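Long-range contacts in type II restriction enzyme NgoMIV (Neisseria gonorrhoeae, PDB 1FIU), which recognises the double-stranded DNA sequence 5'-GCCGGC-3' and cleaves it after the first G as a magnesium-dependent homotetrameric restriction endonuclease: residues N42-L51 and H243-L253; V77-R88 and S278-V286. All blocks are in the same frame, centred on the assembly; numbering follows the deposited sequence.

How the interactions relate
Both contacts join an early helix of the chain to an element that follows a late strand of the central mixed sheet. Interaction 1 sets helix 38-50 against helix 246-256, which leaves strand 240-243; interaction 2 sets the end of helix 62-81 and the turns after it against the C-terminal residues beyond strand 274-276. These two strands are neighbours in the sheet, yet the contact centres lie about 24 Å apart. Along the chain the segments alternate, 42-51, 77-88, 243-253, 278-286, so that N-terminal helices are twice tied back to the C-terminal part of the PDDEXK nuclease. Y247 OH and S278 OG, 3.1 Å apart, probably hydrogen-bond between the two contacts, and both reach the second subunit.

Interaction 1 (N42-L51 and H243-L253); sequences NIAKGIADLL and HFALYELEQIL
I252 fits as a knob among I43, G46, I47 and L50, where helix 42-50 and helix 246-253 approach to 8.8 Å between axes that cross at 123°. From its CB, which points to the other helix, two branches part. I252 CG2, anti to the backbone N, comes within 4.0 Å of I43 CA. I252 CG1 takes the other course, beside the backbone N (chi1 -62°), and lies 3.5 Å from G46 C, while I252 CD1 at the tip rests 3.5 Å from G46 CA and also meets L50 CD1. A glycine at this crossing lets the isoleucine lie directly on the opposing backbone. Alongside, I47 spreads its own branches: CG2 touches A245 CB and F244 CZ, and CD1 reaches the backbone of L249. Beyond I47, toward the end of segment 42-51, L51 CD1 packs 3.4 Å from E248 CG, the two side chains nearly perpendicular. The bend in E248 carries its carboxylate past this leucine; OE1 forms a salt bridge with R9 of helix 4-18, and a water donates to both OE2 and L50 O. A single knob-into-hole fit at a glycine thus joins helix 38-50 to the helix that follows strand 240-243 of the PDDEXK nuclease sheet.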
loop_
_atom_site.group_PDB
_atom_site.type_symbol
_atom_site.label_atom_id
_atom_site.label_comp_id
_atom_site.label_asym_id
_atom_site.label_seq_id
_atom_site.Cartn_x
_atom_site.Cartn_y
_atom_site.Cartn_z
ATOM N N ASN I 42 27.967 -11.665 -23.488
ATOM C CA ASN I 42 28.500 -10.647 -24.390
ATOM C C ASN I 42 28.389 -9.213 -23.897
ATOM O O ASN I 42 29.291 -8.396 -24.134
ATOM C CB ASN I 42 27.855 -10.754 -25.775
ATOM C CG ASN I 42 28.236 -12.031 -26.479
ATOM O OD1 ASN I 42 29.389 -12.454 -26.409
ATOM N ND2 ASN I 42 27.281 -12.652 -27.159
ATOM N N ILE I 43 27.284 -8.889 -23.232
ATOM C CA ILE I 43 27.120 -7.536 -22.715
ATOM C C ILE I 43 28.171 -7.288 -21.627
ATOM O O ILE I 43 28.864 -6.279 -21.650
ATOM C CB ILE I 43 25.690 -7.304 -22.133
ATOM C CG1 ILE I 43 24.652 -7.311 -23.268
ATOM C CG2 ILE I 43 25.629 -5.949 -21.419
ATOM C CD1 ILE I 43 23.224 -7.338 -22.749
ATOM N N ALA I 44 28.303 -8.219 -20.693
ATOM C CA ALA I 44 29.272 -8.066 -19.610
ATOM C C ALA I 44 30.714 -7.940 -20.119
ATOM O O ALA I 44 31.516 -7.174 -19.583
ATOM C CB ALA I 44 29.168 -9.216 -18.673
ATOM N N LYS I 45 31.035 -8.714 -21.145
ATOM C CA LYS I 45 32.367 -8.678 -21.734
ATOM C C LYS I 45 32.624 -7.317 -22.373
ATOM O O LYS I 45 33.711 -6.743 -22.217
ATOM C CB LYS I 45 32.477 -9.756 -22.802
ATOM C CG LYS I 45 33.884 -10.009 -23.267
ATOM C CD LYS I 45 34.485 -11.121 -22.445
ATOM C CE LYS I 45 35.617 -11.796 -23.192
ATOM N NZ LYS I 45 36.040 -13.020 -22.477
ATOM N N GLY I 46 31.630 -6.824 -23.112
ATOM C CA GLY I 46 31.766 -5.525 -23.746
ATOM C C GLY I 46 31.974 -4.428 -22.703
ATOM O O GLY I 46 32.818 -3.536 -22.863
ATOM N N ILE I 47 31.203 -4.485 -21.622
ATOM C CA ILE I 47 31.341 -3.470 -20.586
ATOM C C ILE I 47 32.730 -3.521 -19.942
ATOM O O ILE I 47 33.390 -2.487 -19.785
ATOM C CB ILE I 47 30.256 -3.645 -19.490
ATOM C CG1 ILE I 47 28.890 -3.254 -20.046
ATOM C CG2 ILE I 47 30.598 -2.787 -18.277
ATOM C CD1 ILE I 47 27.735 -3.478 -19.046
ATOM N N ALA I 48 33.184 -4.728 -19.599
ATOM C CA ALA I 48 34.496 -4.879 -18.974
ATOM C C ALA I 48 35.587 -4.363 -19.917
ATOM O O ALA I 48 36.568 -3.768 -19.474
ATOM C CB ALA I 48 34.741 -6.335 -18.611
ATOM N N ASP I 49 35.425 -4.573 -21.221
ATOM C CA ASP I 49 36.436 -4.073 -22.164
ATOM C C ASP I 49 36.453 -2.541 -22.126
ATOM O O ASP I 49 37.510 -1.912 -22.101
ATOM C CB ASP I 49 36.142 -4.539 -23.598
ATOM C CG ASP I 49 37.209 -4.077 -24.590
ATOM O OD1 ASP I 49 38.367 -4.548 -24.481
ATOM O OD2 ASP I 49 36.901 -3.232 -25.465
ATOM N N LEU I 50 35.269 -1.943 -22.111
ATOM C CA LEU I 50 35.169 -0.499 -22.064
ATOM C C LEU I 50 35.704 0.062 -20.749
ATOM O O LEU I 50 36.031 1.248 -20.659
ATOM C CB LEU I 50 33.720 -0.080 -22.282
ATOM C CG LEU I 50 33.277 -0.254 -23.739
ATOM C CD1 LEU I 50 31.811 0.134 -23.846
ATOM C CD2 LEU I 50 34.146 0.607 -24.667
ATOM N N LEU I 51 35.809 -0.799 -19.739
ATOM C CA LEU I 51 36.326 -0.397 -18.430
ATOM C C LEU I 51 37.815 -0.725 -18.308
ATOM O O LEU I 51 38.434 -0.492 -17.266
ATOM C CB LEU I 51 35.537 -1.108 -17.332
ATOM C CG LEU I 51 34.349 -0.330 -16.747
ATOM C CD1 LEU I 51 33.356 0.052 -17.822
ATOM C CD2 LEU I 51 33.679 -1.179 -15.686
ATOM N N HIS I 243 22.784 2.263 -12.417
ATOM C CA HIS I 243 23.652 1.230 -12.967
ATOM C C HIS I 243 25.121 1.612 -12.783
ATOM O O HIS I 243 25.500 2.776 -12.993
ATOM C CB HIS I 243 23.349 1.031 -14.473
ATOM C CG HIS I 243 23.938 -0.229 -15.042
ATOM N ND1 HIS I 243 25.156 -0.262 -15.688
ATOM C CD2 HIS I 243 23.508 -1.512 -14.982
ATOM C CE1 HIS I 243 25.455 -1.517 -15.997
ATOM N NE2 HIS I 243 24.471 -2.296 -15.580
ATOM N N PHE I 244 25.942 0.626 -12.427
ATOM C CA PHE I 244 27.356 0.875 -12.185
ATOM C C PHE I 244 28.155 1.333 -13.402
ATOM O O PHE I 244 29.236 1.908 -13.252
ATOM C CB PHE I 244 28.027 -0.364 -11.552
ATOM C CG PHE I 244 28.674 -1.304 -12.546
ATOM C CD1 PHE I 244 30.037 -1.583 -12.458
ATOM C CD2 PHE I 244 27.917 -1.945 -13.541
ATOM C CE1 PHE I 244 30.639 -2.495 -13.332
ATOM C CE2 PHE I 244 28.523 -2.860 -14.420
ATOM C CZ PHE I 244 29.877 -3.130 -14.308
ATOM N N ALA I 245 27.613 1.112 -14.599
ATOM C CA ALA I 245 28.324 1.505 -15.821
ATOM C C ALA I 245 27.312 1.713 -16.933
ATOM O O ALA I 245 27.324 1.036 -17.965
ATOM C CB ALA I 245 29.329 0.405 -16.199
ATOM N N LEU I 246 26.450 2.694 -16.746
ATOM C CA LEU I 246 25.389 2.915 -17.703
ATOM C C LEU I 246 25.823 3.270 -19.121
ATOM O O LEU I 246 25.253 2.743 -20.079
ATOM C CB LEU I 246 24.434 4.001 -17.186
ATOM C CG LEU I 246 23.099 4.025 -17.952
ATOM C CD1 LEU I 246 22.145 2.962 -17.409
ATOM C CD2 LEU I 246 22.470 5.385 -17.836
ATOM N N TYR I 247 26.801 4.166 -19.238
ATOM C CA TYR I 247 27.287 4.611 -20.544
ATOM C C TYR I 247 27.842 3.439 -21.342
ATOM O O TYR I 247 27.588 3.325 -22.549
ATOM C CB TYR I 247 28.372 5.670 -20.366
ATOM C CG TYR I 247 27.960 6.819 -19.455
ATOM C CD1 TYR I 247 28.912 7.478 -18.673
ATOM C CD2 TYR I 247 26.622 7.208 -19.351
ATOM C CE1 TYR I 247 28.542 8.494 -17.794
ATOM C CE2 TYR I 247 26.234 8.230 -18.470
ATOM C CZ TYR I 247 27.203 8.860 -17.694
ATOM O OH TYR I 247 26.843 9.835 -16.788
ATOM N N GLU I 248 28.593 2.582 -20.665
ATOM C CA GLU I 248 29.196 1.419 -21.302
ATOM C C GLU I 248 28.131 0.399 -21.700
ATOM O O GLU I 248 28.221 -0.212 -22.778
ATOM C CB GLU I 248 30.237 0.801 -20.375
ATOM C CG GLU I 248 31.409 1.732 -20.050
ATOM C CD GLU I 248 31.094 2.823 -19.018
ATOM O OE1 GLU I 248 29.961 2.865 -18.475
ATOM O OE2 GLU I 248 32.004 3.641 -18.749
ATOM N N LEU I 249 27.117 0.213 -20.847
ATOM C CA LEU I 249 26.017 -0.689 -21.160
ATOM C C LEU I 249 25.317 -0.187 -22.426
ATOM O O LEU I 249 25.023 -0.969 -23.336
ATOM C CB LEU I 249 24.991 -0.725 -20.015
ATOM C CG LEU I 249 23.653 -1.432 -20.267
ATOM C CD1 LEU I 249 23.830 -2.880 -20.742
ATOM C CD2 LEU I 249 22.887 -1.429 -18.936
ATOM N N GLU I 250 25.051 1.116 -22.478
ATOM C CA GLU I 250 24.377 1.702 -23.639
ATOM C C GLU I 250 25.214 1.511 -24.902
ATOM O O GLU I 250 24.674 1.159 -25.957
ATOM C CB GLU I 250 24.123 3.199 -23.425
ATOM C CG GLU I 250 23.346 3.860 -24.557
ATOM C CD GLU I 250 23.162 5.364 -24.353
ATOM O OE1 GLU I 250 24.044 6.018 -23.751
ATOM O OE2 GLU I 250 22.133 5.896 -24.816
ATOM N N GLN I 251 26.520 1.731 -24.788
ATOM C CA GLN I 251 27.413 1.588 -25.953
ATOM C C GLN I 251 27.441 0.148 -26.467
ATOM O O GLN I 251 27.409 -0.091 -27.694
ATOM C CB GLN I 251 28.833 2.035 -25.584
ATOM C CG GLN I 251 29.778 2.227 -26.784
ATOM C CD GLN I 251 31.127 2.812 -26.368
ATOM O OE1 GLN I 251 31.188 3.782 -25.606
ATOM N NE2 GLN I 251 32.210 2.223 -26.866
ATOM N N ILE I 252 27.503 -0.820 -25.551
ATOM C CA ILE I 252 27.550 -2.214 -25.996
ATOM C C ILE I 252 26.246 -2.638 -26.642
ATOM O O ILE I 252 26.257 -3.299 -27.687
ATOM C CB ILE I 252 27.926 -3.178 -24.852
ATOM C CG1 ILE I 252 29.331 -2.821 -24.356
ATOM C CG2 ILE I 252 27.946 -4.640 -25.346
ATOM C CD1 ILE I 252 30.391 -2.811 -25.486
ATOM N N LEU I 253 25.116 -2.254 -26.045
ATOM C CA LEU I 253 23.831 -2.599 -26.637
ATOM C C LEU I 253 23.745 -2.015 -28.050
ATOM O O LEU I 253 23.277 -2.685 -28.971
ATOM C CB LEU I 253 22.677 -2.053 -25.795
ATOM C CG LEU I 253 22.575 -2.669 -24.389
ATOM C CD1 LEU I 253 21.518 -1.908 -23.589
ATOM C CD2 LEU I 253 22.200 -4.134 -24.453
HETATM O O HOH W 1 34.744 3.439 -18.921
#

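Interaction 2 (V77-R88 and S278-V286)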
loop_
_atom_site.group_PDB
_atom_site.type_symbol
_atom_site.label_atom_id
_atom_site.label_comp_id
_atom_site.label_asym_id
_atom_site.label_seq_id
_atom_site.Cartn_x
_atom_site.Cartn_y
_atom_site.Cartn_z
ATOM N N VAL I 77 29.843 7.074 -2.946
ATOM C CA VAL I 77 28.793 7.995 -2.529
ATOM C C VAL I 77 29.330 9.007 -1.524
ATOM O O VAL I 77 29.102 10.215 -1.656
ATOM C CB VAL I 77 27.571 7.239 -1.943
ATOM C CG1 VAL I 77 26.604 8.235 -1.247
ATOM C CG2 VAL I 77 26.822 6.525 -3.079
ATOM N N GLN I 78 30.070 8.516 -0.544
ATOM C CA GLN I 78 30.641 9.395 0.468
ATOM C C GLN I 78 31.518 10.481 -0.156
ATOM O O GLN I 78 31.353 11.674 0.110
ATOM C CB GLN I 78 31.465 8.569 1.444
ATOM C CG GLN I 78 31.996 9.347 2.643
ATOM C CD GLN I 78 32.871 8.476 3.535
ATOM O OE1 GLN I 78 33.858 7.896 3.075
ATOM N NE2 GLN I 78 32.512 8.375 4.813
ATOM N N SER I 79 32.426 10.068 -1.035
ATOM C CA SER I 79 33.341 11.009 -1.659
ATOM C C SER I 79 32.684 12.028 -2.582
ATOM O O SER I 79 33.015 13.218 -2.548
ATOM C CB SER I 79 34.427 10.218 -2.413
ATOM O OG SER I 79 35.504 11.069 -2.753
ATOM N N ALA I 80 31.758 11.590 -3.429
ATOM C CA ALA I 80 31.116 12.517 -4.347
ATOM C C ALA I 80 30.103 13.452 -3.653
ATOM O O ALA I 80 30.052 14.651 -3.939
ATOM C CB ALA I 80 30.428 11.736 -5.494
ATOM N N PHE I 81 29.319 12.906 -2.717
ATOM C CA PHE I 81 28.316 13.714 -2.035
ATOM C C PHE I 81 28.949 14.808 -1.187
ATOM O O PHE I 81 28.378 15.904 -1.025
ATOM C CB PHE I 81 27.420 12.807 -1.167
ATOM C CG PHE I 81 26.195 13.505 -0.634
ATOM C CD1 PHE I 81 25.269 14.086 -1.495
ATOM C CD2 PHE I 81 25.969 13.567 0.739
ATOM C CE1 PHE I 81 24.126 14.723 -1.000
ATOM C CE2 PHE I 81 24.833 14.194 1.241
ATOM C CZ PHE I 81 23.910 14.773 0.377
ATOM N N GLU I 82 30.131 14.508 -0.664
ATOM C CA GLU I 82 30.873 15.466 0.150
ATOM C C GLU I 82 31.138 16.763 -0.621
ATOM O O GLU I 82 31.246 17.838 -0.018
ATOM C CB GLU I 82 32.198 14.852 0.609
ATOM C CG GLU I 82 32.998 15.759 1.533
ATOM C CD GLU I 82 34.253 15.088 2.079
ATOM O OE1 GLU I 82 34.658 14.028 1.547
ATOM O OE2 GLU I 82 34.842 15.630 3.043
ATOM N N LYS I 83 31.214 16.679 -1.954
ATOM C CA LYS I 83 31.482 17.856 -2.782
ATOM C C LYS I 83 30.244 18.699 -3.087
ATOM O O LYS I 83 30.326 19.736 -3.749
ATOM C CB LYS I 83 32.165 17.421 -4.094
ATOM C CG LYS I 83 33.460 16.663 -3.827
ATOM C CD LYS I 83 34.192 16.258 -5.091
ATOM C CE LYS I 83 35.535 15.593 -4.737
ATOM N NZ LYS I 83 36.439 16.526 -3.968
ATOM N N LEU I 84 29.091 18.274 -2.575
ATOM C CA LEU I 84 27.857 18.997 -2.842
ATOM C C LEU I 84 27.325 19.778 -1.626
ATOM O O LEU I 84 26.153 20.150 -1.574
ATOM C CB LEU I 84 26.801 18.004 -3.358
ATOM C CG LEU I 84 27.151 17.323 -4.699
ATOM C CD1 LEU I 84 26.100 16.272 -5.037
ATOM C CD2 LEU I 84 27.244 18.375 -5.810
ATOM N N GLN I 85 28.192 20.047 -0.662
ATOM C CA GLN I 85 27.774 20.774 0.540
ATOM C C GLN I 85 27.120 22.144 0.260
ATOM O O GLN I 85 26.303 22.614 1.054
ATOM C CB GLN I 85 28.968 20.937 1.488
ATOM C CG GLN I 85 28.651 21.750 2.734
ATOM C CD GLN I 85 28.092 20.905 3.878
ATOM O OE1 GLN I 85 27.615 21.443 4.880
ATOM N NE2 GLN I 85 28.167 19.582 3.738
ATOM N N HIS I 86 27.470 22.796 -0.844
ATOM C CA HIS I 86 26.869 24.094 -1.165
ATOM C C HIS I 86 25.450 23.987 -1.711
ATOM O O HIS I 86 24.703 24.965 -1.683
ATOM C CB HIS I 86 27.748 24.883 -2.160
ATOM C CG HIS I 86 27.945 24.199 -3.474
ATOM N ND1 HIS I 86 28.536 22.958 -3.581
ATOM C CD2 HIS I 86 27.632 24.581 -4.735
ATOM C CE1 HIS I 86 28.578 22.602 -4.852
ATOM N NE2 HIS I 86 28.038 23.568 -5.574
ATOM N N ILE I 87 25.068 22.824 -2.233
ATOM C CA ILE I 87 23.702 22.695 -2.715
ATOM C C ILE I 87 22.849 21.857 -1.756
ATOM O O ILE I 87 21.620 21.857 -1.860
ATOM C CB ILE I 87 23.611 22.099 -4.139
ATOM C CG1 ILE I 87 24.210 20.704 -4.168
ATOM C CG2 ILE I 87 24.298 23.050 -5.153
ATOM C CD1 ILE I 87 24.000 20.000 -5.515
ATOM N N ARG I 88 23.503 21.157 -0.823
ATOM C CA ARG I 88 22.804 20.335 0.177
ATOM C C ARG I 88 23.685 20.232 1.428
ATOM O O ARG I 88 24.284 19.200 1.739
ATOM C CB ARG I 88 22.495 18.932 -0.377
ATOM C CG ARG I 88 21.383 18.179 0.404
ATOM C CD ARG I 88 20.003 18.865 0.307
ATOM N NE ARG I 88 18.904 17.939 0.625
ATOM C CZ ARG I 88 18.454 17.653 1.854
ATOM N NH1 ARG I 88 18.999 18.233 2.929
ATOM N NH2 ARG I 88 17.475 16.768 2.007
ATOM N N SER I 278 26.925 7.850 -11.543
ATOM C CA SER I 278 27.325 9.254 -11.375
ATOM C C SER I 278 26.159 10.220 -11.126
ATOM O O SER I 278 26.365 11.362 -10.712
ATOM C CB SER I 278 28.154 9.750 -12.603
ATOM O OG SER I 278 27.355 9.906 -13.755
ATOM N N ASP I 279 24.941 9.777 -11.388
ATOM C CA ASP I 279 23.761 10.615 -11.158
ATOM C C ASP I 279 23.340 10.547 -9.688
ATOM O O ASP I 279 22.632 11.440 -9.180
ATOM C CB ASP I 279 22.604 10.101 -12.012
ATOM C CG ASP I 279 22.832 10.343 -13.480
ATOM O OD1 ASP I 279 23.031 11.518 -13.817
ATOM O OD2 ASP I 279 22.817 9.373 -14.275
ATOM N N LEU I 280 23.792 9.508 -8.999
ATOM C CA LEU I 280 23.353 9.309 -7.619
ATOM C C LEU I 280 23.702 10.404 -6.615
ATOM O O LEU I 280 22.813 10.875 -5.879
ATOM C CB LEU I 280 23.814 7.940 -7.098
ATOM C CG LEU I 280 23.330 7.614 -5.675
ATOM C CD1 LEU I 280 21.798 7.757 -5.579
ATOM C CD2 LEU I 280 23.767 6.203 -5.304
ATOM N N PRO I 281 24.974 10.839 -6.551
ATOM C CA PRO I 281 25.306 11.898 -5.577
ATOM C C PRO I 281 24.440 13.143 -5.743
ATOM O O PRO I 281 23.905 13.670 -4.764
ATOM C CB PRO I 281 26.778 12.182 -5.858
ATOM C CG PRO I 281 27.289 10.866 -6.378
ATOM C CD PRO I 281 26.173 10.419 -7.298
ATOM N N LEU I 282 24.258 13.603 -6.981
ATOM C CA LEU I 282 23.414 14.777 -7.215
ATOM C C LEU I 282 21.937 14.495 -6.905
ATOM O O LEU I 282 21.225 15.377 -6.415
ATOM C CB LEU I 282 23.558 15.273 -8.667
ATOM C CG LEU I 282 24.621 16.349 -8.889
ATOM C CD1 LEU I 282 24.867 16.511 -10.394
ATOM C CD2 LEU I 282 24.172 17.686 -8.263
ATOM N N ASP I 283 21.456 13.279 -7.188
ATOM C CA ASP I 283 20.062 12.970 -6.876
ATOM C C ASP I 283 19.848 12.943 -5.345
ATOM O O ASP I 283 18.749 13.186 -4.878
ATOM C CB ASP I 283 19.637 11.646 -7.513
ATOM C CG ASP I 283 19.228 11.820 -8.974
ATOM O OD1 ASP I 283 19.186 12.977 -9.442
ATOM O OD2 ASP I 283 18.933 10.805 -9.628
ATOM N N LEU I 284 20.899 12.656 -4.580
ATOM C CA LEU I 284 20.789 12.679 -3.120
ATOM C C LEU I 284 20.796 14.131 -2.596
ATOM O O LEU I 284 20.616 14.365 -1.398
ATOM C CB LEU I 284 21.960 11.920 -2.498
ATOM C CG LEU I 284 21.964 10.393 -2.687
ATOM C CD1 LEU I 284 23.238 9.833 -2.075
ATOM C CD2 LEU I 284 20.739 9.749 -2.046
ATOM N N ALA I 285 21.003 15.106 -3.473
ATOM C CA ALA I 285 21.028 16.507 -3.042
ATOM C C ALA I 285 19.713 17.265 -3.290
ATOM O O ALA I 285 19.648 18.471 -3.033
ATOM C CB ALA I 285 22.177 17.242 -3.754
ATOM N N VAL I 286 18.662 16.593 -3.769
ATOM C CA VAL I 286 17.414 17.315 -4.060
ATOM C C VAL I 286 16.754 17.931 -2.810
ATOM O O VAL I 286 16.105 19.020 -2.926
ATOM C CB VAL I 286 16.369 16.411 -4.759
ATOM C CG1 VAL I 286 16.906 15.903 -6.106
ATOM C CG2 VAL I 286 16.002 15.272 -3.847
ATOM O OXT VAL I 286 16.879 17.293 -1.734
#
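R88 and the C-terminal carboxylate of V286 form the salt bridge of this contact: R88 NE donates to V286 OXT over 3.2 Å at an N-H...O angle of 154°, with the oxygen tilted 19° from the guanidinium plane. The same OXT also pairs with R88 NH2 of the second subunit, and R88 NH2 in turn with V286 OXT of that subunit, so two arginines and two chain ends bind one another reciprocally across the interface. With guanidinium groups of two subunits on OXT, the carboxylate would be expected to stay ionised. R88 leaves the backbone with CG anti to N and then bends at chi2 (65°), which brings R88 CD to 3.4 Å from A285 O, an oxygen that lies at the guanidinium edge. Closer to the backbone, R88 CB meets A285 CB. In the PDDEXK fold of this enzyme the contact brings the end of helix 62-81 to the short helix 280-283 that follows strand 274-276, while L280 and L284 reach residues of the sheet. F81 turns its ring edge to the backbone of P281 and A285, CD1 lying 3.6 Å from P281 O; L284 CB approaches CE1, and W92 meets the F81 ring edge-to-face. Beside it, L84 CD1 also approaches P281 O, at 3.4 Å. I87 CD1 rests against both L282 CD2, 3.6 Å away, and A285 CB. At the other end A80 CB presses on P281 CG at 3.4 Å, tighter than an ordinary carbon contact, and F5 of helix 4-18 packs on A80, L84 and L282. V77 divides its methyls, CG1 to L284 CD1 and CG2 to L280 CD2, each 3.8 Å away.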